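Local coordinates for protein peptide methionine sulfoxide reductase MsrA (Treponema denticola ATCC 35405, PDB 5FA9) that reduces methionine sulfoxide back to methionine through MsrA and MsrB parts fused in one chain, and so probably repairs proteins damaged by oxidation, at residues M1-Y6 and D101-E106; V54-D59 and Q66-H71; E106-V111 and V124-L129; S61-Q66 and I239-L244. The protein carries 2 engineered substitutions. All coordinates share one frame; numbering follows the deposited sequence.

Contact 1. Residues M1-Y6 and D101-E106; sequences MIKEIY and DSMIKE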
# COMPACT_ATOMS: atom_id res chain seq x y z
N MET B 1 0.07 -8.22 0.68
CA MET B 1 -0.49 -6.96 0.20
C MET B 1 0.03 -5.77 1.00
O MET B 1 0.37 -5.90 2.18
CB MET B 1 -2.01 -6.98 0.26
CG MET B 1 -2.68 -7.55 -0.99
SD MET B 1 -4.47 -7.31 -0.94
CE MET B 1 -4.57 -5.53 -0.78
N ILE B 2 0.11 -4.61 0.35
CA ILE B 2 0.47 -3.38 1.05
C ILE B 2 -0.76 -2.85 1.79
O ILE B 2 -1.83 -2.72 1.20
CB ILE B 2 1.00 -2.30 0.08
CG1 ILE B 2 2.18 -2.84 -0.72
CG2 ILE B 2 1.42 -1.07 0.86
CD1 ILE B 2 3.34 -3.29 0.14
N LYS B 3 -0.59 -2.57 3.07
CA LYS B 3 -1.69 -2.08 3.89
C LYS B 3 -1.25 -0.91 4.76
O LYS B 3 -0.05 -0.62 4.86
CB LYS B 3 -2.25 -3.20 4.77
CG LYS B 3 -3.17 -4.16 4.03
CD LYS B 3 -3.41 -5.43 4.83
CE LYS B 3 -4.61 -6.20 4.31
NZ LYS B 3 -4.64 -6.26 2.83
N GLU B 4 -2.21 -0.23 5.38
CA GLU B 4 -1.89 0.92 6.21
C GLU B 4 -2.75 0.97 7.47
O GLU B 4 -3.94 0.64 7.45
CB GLU B 4 -2.04 2.22 5.42
CG GLU B 4 -3.43 2.48 4.88
CD GLU B 4 -3.48 3.68 3.95
OE1 GLU B 4 -2.88 3.61 2.86
OE2 GLU B 4 -4.10 4.70 4.32
N ILE B 5 -2.13 1.37 8.57
CA ILE B 5 -2.80 1.49 9.86
C ILE B 5 -2.31 2.75 10.56
O ILE B 5 -1.18 3.19 10.34
CB ILE B 5 -2.55 0.23 10.74
CG1 ILE B 5 -3.41 0.27 12.01
CG2 ILE B 5 -1.07 0.09 11.07
CD1 ILE B 5 -4.89 0.14 11.75
N TYR B 6 -3.16 3.35 11.39
CA TYR B 6 -2.81 4.60 12.06
C TYR B 6 -2.79 4.43 13.57
O TYR B 6 -3.79 4.03 14.17
CB TYR B 6 -3.78 5.71 11.66
CG TYR B 6 -3.72 6.08 10.19
CD1 TYR B 6 -4.32 5.28 9.22
CD2 TYR B 6 -3.07 7.23 9.77
CE1 TYR B 6 -4.26 5.61 7.88
CE2 TYR B 6 -3.01 7.57 8.43
CZ TYR B 6 -3.60 6.76 7.49
OH TYR B 6 -3.55 7.09 6.16
N ASP B 101 -11.88 -1.10 6.38
CA ASP B 101 -12.93 -1.67 7.21
C ASP B 101 -12.75 -3.17 7.45
O ASP B 101 -13.39 -3.74 8.33
CB ASP B 101 -14.30 -1.41 6.58
CG ASP B 101 -14.65 0.06 6.52
OD1 ASP B 101 -14.22 0.81 7.42
OD2 ASP B 101 -15.35 0.47 5.57
N SER B 102 -11.89 -3.80 6.67
CA SER B 102 -11.61 -5.22 6.84
C SER B 102 -10.78 -5.48 8.10
O SER B 102 -10.66 -6.62 8.55
CB SER B 102 -10.89 -5.78 5.61
OG SER B 102 -9.59 -5.23 5.48
N MET B 103 -10.20 -4.42 8.65
CA MET B 103 -9.34 -4.53 9.82
C MET B 103 -10.11 -4.43 11.14
O MET B 103 -9.57 -4.75 12.20
CB MET B 103 -8.25 -3.46 9.79
CG MET B 103 -7.30 -3.55 8.62
SD MET B 103 -5.99 -2.31 8.73
CE MET B 103 -5.02 -2.69 7.28
N ILE B 104 -11.36 -3.98 11.06
CA ILE B 104 -12.15 -3.68 12.25
C ILE B 104 -12.24 -4.85 13.23
O ILE B 104 -11.98 -4.69 14.42
CB ILE B 104 -13.58 -3.25 11.87
CG1 ILE B 104 -13.55 -2.00 11.00
CG2 ILE B 104 -14.41 -2.99 13.12
CD1 ILE B 104 -14.92 -1.52 10.57
N LYS B 105 -12.59 -6.03 12.73
CA LYS B 105 -12.75 -7.19 13.59
C LYS B 105 -11.41 -7.69 14.12
O LYS B 105 -11.34 -8.24 15.22
CB LYS B 105 -13.48 -8.31 12.84
CG LYS B 105 -14.68 -8.86 13.60
CD LYS B 105 -15.92 -8.92 12.73
CE LYS B 105 -17.18 -9.05 13.57
NZ LYS B 105 -18.37 -8.47 12.88
N GLU B 106 -10.35 -7.49 13.34
CA GLU B 106 -9.01 -7.85 13.79
C GLU B 106 -8.55 -6.93 14.91
O GLU B 106 -7.99 -7.39 15.91
CB GLU B 106 -8.02 -7.80 12.62
CG GLU B 106 -8.21 -8.90 11.59
CD GLU B 106 -7.19 -8.82 10.46
OE1 GLU B 106 -5.98 -8.90 10.75
OE2 GLU B 106 -7.61 -8.67 9.29
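Met103 carries this contact from the second segment, and it reaches Lys3, Glu4 and Ile5 of strand 2-8. Its side chain sets out toward the strand. The chain beyond CG is fully extended (chi2 -176°, chi3 178°), which brings the thioether up to the strand. Met103 SD lies 4.0 Å from CD1 of Ile5. In Ile5, chi1 (-172°) and chi2 together bring CD1 to the sulfur. The methyl CE goes further. Met103 CE lies 3.8 Å from CB of Lys3 and 4.0 Å from CG and from CD of the same lysine, so it rests against the lysine's aliphatic part. Met103 CE also comes within 3.5 Å of Glu4 O. Met103 further touches Tyr58 and Leu65, so strand 51-59 and helix 65-74 share it. Three residues on, in helix 104-115, Glu106 turns to helix 65-74, where its OE1 takes a hydrogen bond from Gln66 NE2. No hydrogen bond joins residues 1-6 to 101-106. The contact rests on dispersion between a flexible thioether and aliphatic carbons, and the C-H groups of CE may add a slight electrostatic attraction to the carbonyl oxygen.

Contact 2. Residues V54-D59 and Q66-H71; sequences VKIVYD and QELLAH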
# COMPACT_ATOMS: atom_id res chain seq x y z
N VAL B 54 0.94 8.36 14.10
CA VAL B 54 1.90 7.98 13.07
C VAL B 54 1.26 7.06 12.04
O VAL B 54 0.71 6.02 12.38
CB VAL B 54 3.13 7.27 13.67
CG1 VAL B 54 4.06 6.78 12.57
CG2 VAL B 54 3.87 8.20 14.61
N LYS B 55 1.32 7.47 10.77
CA LYS B 55 0.81 6.65 9.68
C LYS B 55 1.78 5.51 9.38
O LYS B 55 2.97 5.74 9.16
CB LYS B 55 0.59 7.49 8.43
CG LYS B 55 0.17 6.70 7.20
CD LYS B 55 -0.14 7.62 6.03
CE LYS B 55 -0.58 6.84 4.81
NZ LYS B 55 -0.88 7.74 3.66
N ILE B 56 1.27 4.28 9.39
CA ILE B 56 2.11 3.11 9.14
C ILE B 56 1.71 2.39 7.86
O ILE B 56 0.66 1.76 7.81
CB ILE B 56 2.05 2.11 10.31
CG1 ILE B 56 2.39 2.80 11.63
CG2 ILE B 56 2.98 0.94 10.06
CD1 ILE B 56 3.83 3.24 11.74
N VAL B 57 2.56 2.47 6.84
CA VAL B 57 2.34 1.72 5.61
C VAL B 57 3.24 0.49 5.62
O VAL B 57 4.46 0.61 5.74
CB VAL B 57 2.63 2.57 4.36
CG1 VAL B 57 2.43 1.74 3.10
CG2 VAL B 57 1.73 3.80 4.34
N TYR B 58 2.65 -0.69 5.48
CA TYR B 58 3.40 -1.93 5.66
C TYR B 58 3.00 -3.03 4.67
O TYR B 58 1.91 -3.00 4.09
CB TYR B 58 3.23 -2.44 7.09
CG TYR B 58 1.82 -2.90 7.42
CD1 TYR B 58 0.82 -1.99 7.74
CD2 TYR B 58 1.49 -4.25 7.41
CE1 TYR B 58 -0.46 -2.41 8.04
CE2 TYR B 58 0.21 -4.68 7.72
CZ TYR B 58 -0.76 -3.75 8.03
OH TYR B 58 -2.03 -4.18 8.33
N ASP B 59 3.89 -3.99 4.51
CA ASP B 59 3.63 -5.18 3.70
C ASP B 59 3.18 -6.32 4.61
O ASP B 59 3.96 -6.80 5.43
CB ASP B 59 4.87 -5.58 2.89
CG ASP B 59 4.58 -6.65 1.86
OD1 ASP B 59 3.44 -7.16 1.81
OD2 ASP B 59 5.50 -6.98 1.08
N GLN B 66 -1.33 -8.17 13.41
CA GLN B 66 -1.24 -8.72 14.76
C GLN B 66 0.07 -8.33 15.43
O GLN B 66 0.08 -7.91 16.59
CB GLN B 66 -1.39 -10.24 14.73
CG GLN B 66 -2.83 -10.74 14.57
CD GLN B 66 -3.48 -10.26 13.29
OE1 GLN B 66 -2.88 -10.33 12.21
NE2 GLN B 66 -4.71 -9.77 13.39
N GLU B 67 1.18 -8.47 14.70
CA GLU B 67 2.48 -8.11 15.24
C GLU B 67 2.60 -6.60 15.46
O GLU B 67 3.14 -6.15 16.46
CB GLU B 67 3.61 -8.60 14.33
CG GLU B 67 5.00 -8.20 14.81
CD GLU B 67 6.11 -8.81 13.98
OE1 GLU B 67 7.28 -8.42 14.19
OE2 GLU B 67 5.82 -9.68 13.13
N LEU B 68 2.08 -5.83 14.51
CA LEU B 68 2.11 -4.37 14.60
C LEU B 68 1.36 -3.87 15.83
O LEU B 68 1.81 -2.95 16.51
CB LEU B 68 1.53 -3.74 13.34
CG LEU B 68 2.39 -3.79 12.08
CD1 LEU B 68 1.72 -3.04 10.95
CD2 LEU B 68 3.77 -3.21 12.36
N LEU B 69 0.21 -4.48 16.10
CA LEU B 69 -0.57 -4.11 17.28
C LEU B 69 0.11 -4.61 18.54
O LEU B 69 -0.03 -4.01 19.61
CB LEU B 69 -2.00 -4.66 17.17
CG LEU B 69 -2.86 -4.03 16.08
CD1 LEU B 69 -4.26 -4.62 16.09
CD2 LEU B 69 -2.91 -2.52 16.24
N ALA B 70 0.84 -5.71 18.42
CA ALA B 70 1.62 -6.24 19.53
C ALA B 70 2.74 -5.27 19.90
O ALA B 70 2.98 -5.00 21.07
CB ALA B 70 2.19 -7.61 19.19
N HIS B 71 3.43 -4.75 18.88
CA HIS B 71 4.45 -3.73 19.08
C HIS B 71 3.85 -2.48 19.70
O HIS B 71 4.44 -1.86 20.59
CB HIS B 71 5.14 -3.38 17.76
CG HIS B 71 6.12 -4.41 17.29
ND1 HIS B 71 7.33 -4.63 17.91
CD2 HIS B 71 6.07 -5.27 16.25
CE1 HIS B 71 7.98 -5.58 17.28
NE2 HIS B 71 7.24 -5.99 16.26
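Helix 65-74 follows strand 51-59 in the chain and folds back against the mixed sheet of the MsrA part. Here Leu68 from the helix meets Tyr58 and Ile56 from the strand. Methyl CD1 of Leu68 stands over one face of the Tyr58 ring in a CH-pi contact. Leu68 CD1 is 3.5 Å from the centroid of the Tyr58 ring and only 10° off the ring normal. All six ring carbons are close to it, with CG and CD1 of Tyr58 nearest. With CG between the backbone N and the carbonyl carbon (chi1 67°), the ring is carried toward the helix. The carbonyl oxygen of Ile56 lies at the edge of the same ring, in its plane. The same leucine methyl also touches Ile56, with Leu68 CD1 4.3 Å from Ile56 CG2. Tyr58 and Ile56 both point at the helix, while Val57 between them points away.

Within the helix, His71 NE2 donates to Glu67 OE1 at 3.2 Å. The N-H points at the acceptor at 160°. Glu67 OE1 lies in the plane of the imidazole and accepts with its anti lone pair. The second ring nitrogen, ND1, pairs with Tyr18 OH, so both ring nitrogens have partners, which should fix the ring's rotation. Phe19 of helix 12-19 touches both Ile56 and His71. The contact is the buried packing of a helix on the mixed sheet of the MsrA (alpha+beta) fold, with one leucine methyl seated over an aromatic face.

Contact 3. Residues E106-V111 and V124-L129; sequences EINSFV and VEVEKL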
# COMPACT_ATOMS: atom_id res chain seq x y z
N GLU B 106 -10.35 -7.49 13.34
CA GLU B 106 -9.01 -7.85 13.79
C GLU B 106 -8.55 -6.93 14.91
O GLU B 106 -7.99 -7.39 15.91
CB GLU B 106 -8.02 -7.80 12.62
CG GLU B 106 -8.21 -8.90 11.59
CD GLU B 106 -7.19 -8.82 10.46
OE1 GLU B 106 -5.98 -8.90 10.75
OE2 GLU B 106 -7.61 -8.67 9.29
N ILE B 107 -8.77 -5.64 14.74
CA ILE B 107 -8.40 -4.65 15.74
C ILE B 107 -9.17 -4.85 17.04
O ILE B 107 -8.59 -4.86 18.13
CB ILE B 107 -8.62 -3.21 15.24
CG1 ILE B 107 -7.75 -2.93 14.02
CG2 ILE B 107 -8.33 -2.20 16.34
CD1 ILE B 107 -8.03 -1.60 13.35
N ASN B 108 -10.48 -5.02 16.93
CA ASN B 108 -11.33 -5.23 18.10
C ASN B 108 -10.98 -6.49 18.87
O ASN B 108 -10.94 -6.49 20.10
CB ASN B 108 -12.81 -5.27 17.69
CG ASN B 108 -13.33 -3.93 17.24
OD1 ASN B 108 -12.88 -2.88 17.71
ND2 ASN B 108 -14.30 -3.94 16.33
N SER B 109 -10.71 -7.57 18.14
CA SER B 109 -10.33 -8.84 18.75
C SER B 109 -9.02 -8.74 19.52
O SER B 109 -8.87 -9.34 20.58
CB SER B 109 -10.22 -9.93 17.69
OG SER B 109 -11.47 -10.16 17.05
N PHE B 110 -8.08 -7.96 18.99
CA PHE B 110 -6.77 -7.83 19.62
C PHE B 110 -6.86 -7.00 20.90
O PHE B 110 -6.15 -7.27 21.87
CB PHE B 110 -5.77 -7.20 18.65
CG PHE B 110 -4.33 -7.46 19.02
CD1 PHE B 110 -3.66 -6.60 19.88
CD2 PHE B 110 -3.66 -8.55 18.51
CE1 PHE B 110 -2.34 -6.84 20.22
CE2 PHE B 110 -2.34 -8.80 18.84
CZ PHE B 110 -1.68 -7.94 19.70
N VAL B 111 -7.72 -5.99 20.90
CA VAL B 111 -7.93 -5.17 22.09
C VAL B 111 -8.56 -6.00 23.20
O VAL B 111 -8.15 -5.91 24.36
CB VAL B 111 -8.83 -3.95 21.79
CG1 VAL B 111 -9.13 -3.18 23.07
CG2 VAL B 111 -8.15 -3.04 20.77
N VAL B 124 -7.72 2.64 25.21
CA VAL B 124 -7.33 2.89 23.83
C VAL B 124 -8.58 2.92 22.95
O VAL B 124 -9.34 1.95 22.91
CB VAL B 124 -6.37 1.81 23.30
CG1 VAL B 124 -6.02 2.08 21.84
CG2 VAL B 124 -5.11 1.76 24.15
N GLU B 125 -8.80 4.04 22.26
CA GLU B 125 -9.99 4.19 21.44
C GLU B 125 -9.79 3.56 20.06
O GLU B 125 -8.72 3.68 19.46
CB GLU B 125 -10.37 5.67 21.30
CG GLU B 125 -9.28 6.55 20.71
CD GLU B 125 -9.71 8.00 20.59
OE1 GLU B 125 -10.55 8.44 21.40
OE2 GLU B 125 -9.21 8.70 19.69
N VAL B 126 -10.82 2.88 19.57
CA VAL B 126 -10.79 2.31 18.24
C VAL B 126 -11.86 2.97 17.38
O VAL B 126 -13.05 2.73 17.56
CB VAL B 126 -11.01 0.79 18.26
CG1 VAL B 126 -11.06 0.24 16.85
CG2 VAL B 126 -9.91 0.11 19.07
N GLU B 127 -11.43 3.81 16.45
CA GLU B 127 -12.35 4.56 15.60
C GLU B 127 -11.89 4.52 14.16
O GLU B 127 -10.71 4.31 13.87
CB GLU B 127 -12.45 6.02 16.06
CG GLU B 127 -12.80 6.21 17.53
CD GLU B 127 -12.79 7.67 17.93
OE1 GLU B 127 -12.33 8.51 17.13
OE2 GLU B 127 -13.24 7.99 19.05
N LYS B 128 -12.83 4.72 13.24
CA LYS B 128 -12.46 4.92 11.85
C LYS B 128 -11.77 6.27 11.72
O LYS B 128 -12.27 7.28 12.22
CB LYS B 128 -13.69 4.86 10.94
CG LYS B 128 -13.36 4.89 9.45
CD LYS B 128 -14.59 5.23 8.62
CE LYS B 128 -14.27 5.25 7.14
NZ LYS B 128 -13.78 3.93 6.65
N LEU B 129 -10.62 6.29 11.06
CA LEU B 129 -9.91 7.53 10.80
C LEU B 129 -10.79 8.43 9.95
O LEU B 129 -11.29 8.01 8.90
CB LEU B 129 -8.59 7.25 10.08
CG LEU B 129 -7.67 8.47 9.92
CD1 LEU B 129 -7.20 8.97 11.28
CD2 LEU B 129 -6.50 8.14 9.01
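Val126 is the single strand residue that touches the helix here, and its two methyls are shared among three helix residues. Val126 CG1 lies 3.7 Å from CG2 of Ile107. Val126 CG1 is also 3.7 Å from OD1 of Asn108, whose amide reaches over from the side of the helix. CG2 of Val126 comes 3.9 Å from CG2 of Ile107 and 4.0 Å from CG2 of Val111. The two valines run past each other in opposite directions, so they meet side by side. Val126 has CG1 anti to its backbone N (chi1 177°). This spreads the methyls so that one reaches Ile107 and Asn108 while the other reaches Ile107 and Val111.

Ile107 and Val111 are one turn apart, and a backbone bond from Val111 N to Ile107 O joins them. Further out, Ile107 also packs on Ile96, Tyr98 and Ile5, so it is seated on the sheet. The helix and strand axes run antiparallel at 176°, and their closest approach is 9.9 Å. This is a beta-alpha-beta crossover, in which strand 95-98 leads into helix 104-115 and then into strand 125-128, parallel to the first. Glu125 points away from the helix, and its OE2 forms a salt bridge with Arg93 and accepts a hydrogen bond from Tyr97. No hydrogen bond crosses between 106-111 and 124-129. Helix and outer strand are held together by van der Waals contact of branched aliphatic side chains, with the amide oxygen of Asn108 lying against a methyl.

Contact 4. Residues S61-Q66 and I239-L244; sequences SVVSLQ and ITTQAL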
# COMPACT_ATOMS: atom_id res chain seq x y z
N SER B 61 2.74 -9.30 4.03
CA SER B 61 3.43 -10.55 3.76
C SER B 61 4.67 -10.71 4.64
O SER B 61 5.17 -11.81 4.83
CB SER B 61 3.83 -10.64 2.29
OG SER B 61 5.06 -9.97 2.04
N VAL B 62 5.15 -9.59 5.19
CA VAL B 62 6.31 -9.61 6.06
C VAL B 62 5.89 -9.47 7.52
O VAL B 62 6.22 -10.32 8.36
CB VAL B 62 7.30 -8.49 5.71
CG1 VAL B 62 8.45 -8.47 6.71
CG2 VAL B 62 7.83 -8.67 4.29
N VAL B 63 5.17 -8.39 7.83
CA VAL B 63 4.67 -8.17 9.18
C VAL B 63 3.14 -8.09 9.19
O VAL B 63 2.54 -7.36 8.40
CB VAL B 63 5.27 -6.88 9.80
CG1 VAL B 63 5.05 -5.67 8.89
CG2 VAL B 63 4.70 -6.63 11.19
N SER B 64 2.52 -8.87 10.07
CA SER B 64 1.07 -8.90 10.16
C SER B 64 0.55 -7.76 11.03
O SER B 64 1.30 -7.18 11.82
CB SER B 64 0.60 -10.24 10.73
OG SER B 64 1.09 -10.44 12.05
N LEU B 65 -0.73 -7.44 10.86
CA LEU B 65 -1.40 -6.46 11.70
C LEU B 65 -1.30 -6.87 13.17
O LEU B 65 -1.20 -6.02 14.06
CB LEU B 65 -2.86 -6.30 11.29
CG LEU B 65 -3.70 -5.30 12.09
CD1 LEU B 65 -3.09 -3.91 12.04
CD2 LEU B 65 -5.14 -5.28 11.59
N GLN B 66 -1.33 -8.17 13.41
CA GLN B 66 -1.24 -8.72 14.76
C GLN B 66 0.07 -8.33 15.43
O GLN B 66 0.08 -7.91 16.59
CB GLN B 66 -1.39 -10.24 14.73
CG GLN B 66 -2.83 -10.74 14.57
CD GLN B 66 -3.48 -10.26 13.29
OE1 GLN B 66 -2.88 -10.33 12.21
NE2 GLN B 66 -4.71 -9.77 13.39
N ILE B 239 5.64 -16.28 11.50
CA ILE B 239 4.65 -15.86 12.49
C ILE B 239 4.98 -14.46 13.01
O ILE B 239 4.09 -13.67 13.30
CB ILE B 239 4.56 -16.87 13.67
CG1 ILE B 239 3.36 -16.54 14.56
CG2 ILE B 239 5.85 -16.92 14.47
CD1 ILE B 239 3.07 -17.61 15.60
N THR B 240 6.28 -14.16 13.11
CA THR B 240 6.75 -12.83 13.48
C THR B 240 7.96 -12.45 12.63
O THR B 240 8.53 -13.30 11.93
CB THR B 240 7.13 -12.72 14.98
OG1 THR B 240 8.23 -13.60 15.25
CG2 THR B 240 5.96 -13.08 15.88
N THR B 241 8.37 -11.19 12.71
CA THR B 241 9.55 -10.72 11.99
C THR B 241 10.83 -11.10 12.74
O THR B 241 11.93 -10.90 12.23
CB THR B 241 9.52 -9.20 11.79
OG1 THR B 241 9.47 -8.54 13.06
CG2 THR B 241 8.31 -8.79 10.97
N GLN B 242 10.67 -11.64 13.94
CA GLN B 242 11.79 -11.97 14.80
C GLN B 242 12.06 -13.47 14.86
O GLN B 242 12.86 -13.93 15.67
CB GLN B 242 11.54 -11.44 16.21
CG GLN B 242 11.06 -9.99 16.25
CD GLN B 242 10.93 -9.47 17.67
OE1 GLN B 242 10.87 -10.24 18.62
NE2 GLN B 242 10.88 -8.15 17.80
N ALA B 243 11.40 -14.22 13.99
CA ALA B 243 11.48 -15.67 14.02
C ALA B 243 12.59 -16.23 13.13
O ALA B 243 13.28 -17.18 13.51
CB ALA B 243 10.14 -16.28 13.63
N LEU B 244 12.75 -15.65 11.95
CA LEU B 244 13.65 -16.22 10.95
C LEU B 244 14.84 -15.34 10.58
O LEU B 244 14.80 -14.12 10.76
CB LEU B 244 12.86 -16.55 9.67
CG LEU B 244 11.58 -17.37 9.84
CD1 LEU B 244 10.97 -17.67 8.48
CD2 LEU B 244 11.86 -18.64 10.60
O HOH W 1 4.23 -10.79 11.44
O HOH W 2 2.07 -13.13 11.29
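The flat group at this contact is the peptide joining Val62 to Val63, and methyl CG2 of Thr241 comes up to it from out of its plane. Thr241 CG2 is 3.7 Å from Val62 O. Thr241 CG2 also lies 3.8 Å from CB of Val63 and reaches CG1 of Val62 at 4.3 Å. Thr241 keeps CG2 anti to its carbonyl carbon and OG1 in the position between N and C (chi1 60°). That rotamer gives the hydroxyl to Glu67 OE1 of helix 65-74 and leaves the methyl facing the two valines. No direct hydrogen bond crosses, but two waters do. Water 1 accepts from Ser64 N at 2.9 Å and gives a weak bond to Ile239 O. Water 2 sits 3.0 Å from Ser64 OG and donates to Ile239 O at 2.9 Å. Ser64 is the N-cap of helix 65-74, and its OG also takes a weak bond from Glu67 N. Thr241 and Gln242 belong to a pocket that holds a DTT molecule, probably from the crystallisation liquor. Thr241 lies in a type I beta turn from Thr240 to Ala243. This is a domain interface made partly by direct packing and partly through water, with a turn of the MsrB part set against a helix start of the MsrA part.

Overall arrangement
Contacts 1, 2 and 3 all lie in the MsrA part and reach one mixed sheet, in which strands 2-8 and 51-59 are neighbours. Contact 2 is nested within the loop closed by contact 1, their centres about 9 Å apart. Contact 3 follows contact 1 along the chain, shares Glu106 and helix 104-115 with it, and has its centre about 10 Å away. Contact 4 shares Gln66 and helix 65-74 with contact 2, their centres about 10 Å apart, and joins MsrA to MsrB. Its centre lies about 20 Å from that of contact 3. Helices 65-74 and 104-115 both pack on the mixed sheet, and helix 65-74 also takes part in the domain interface.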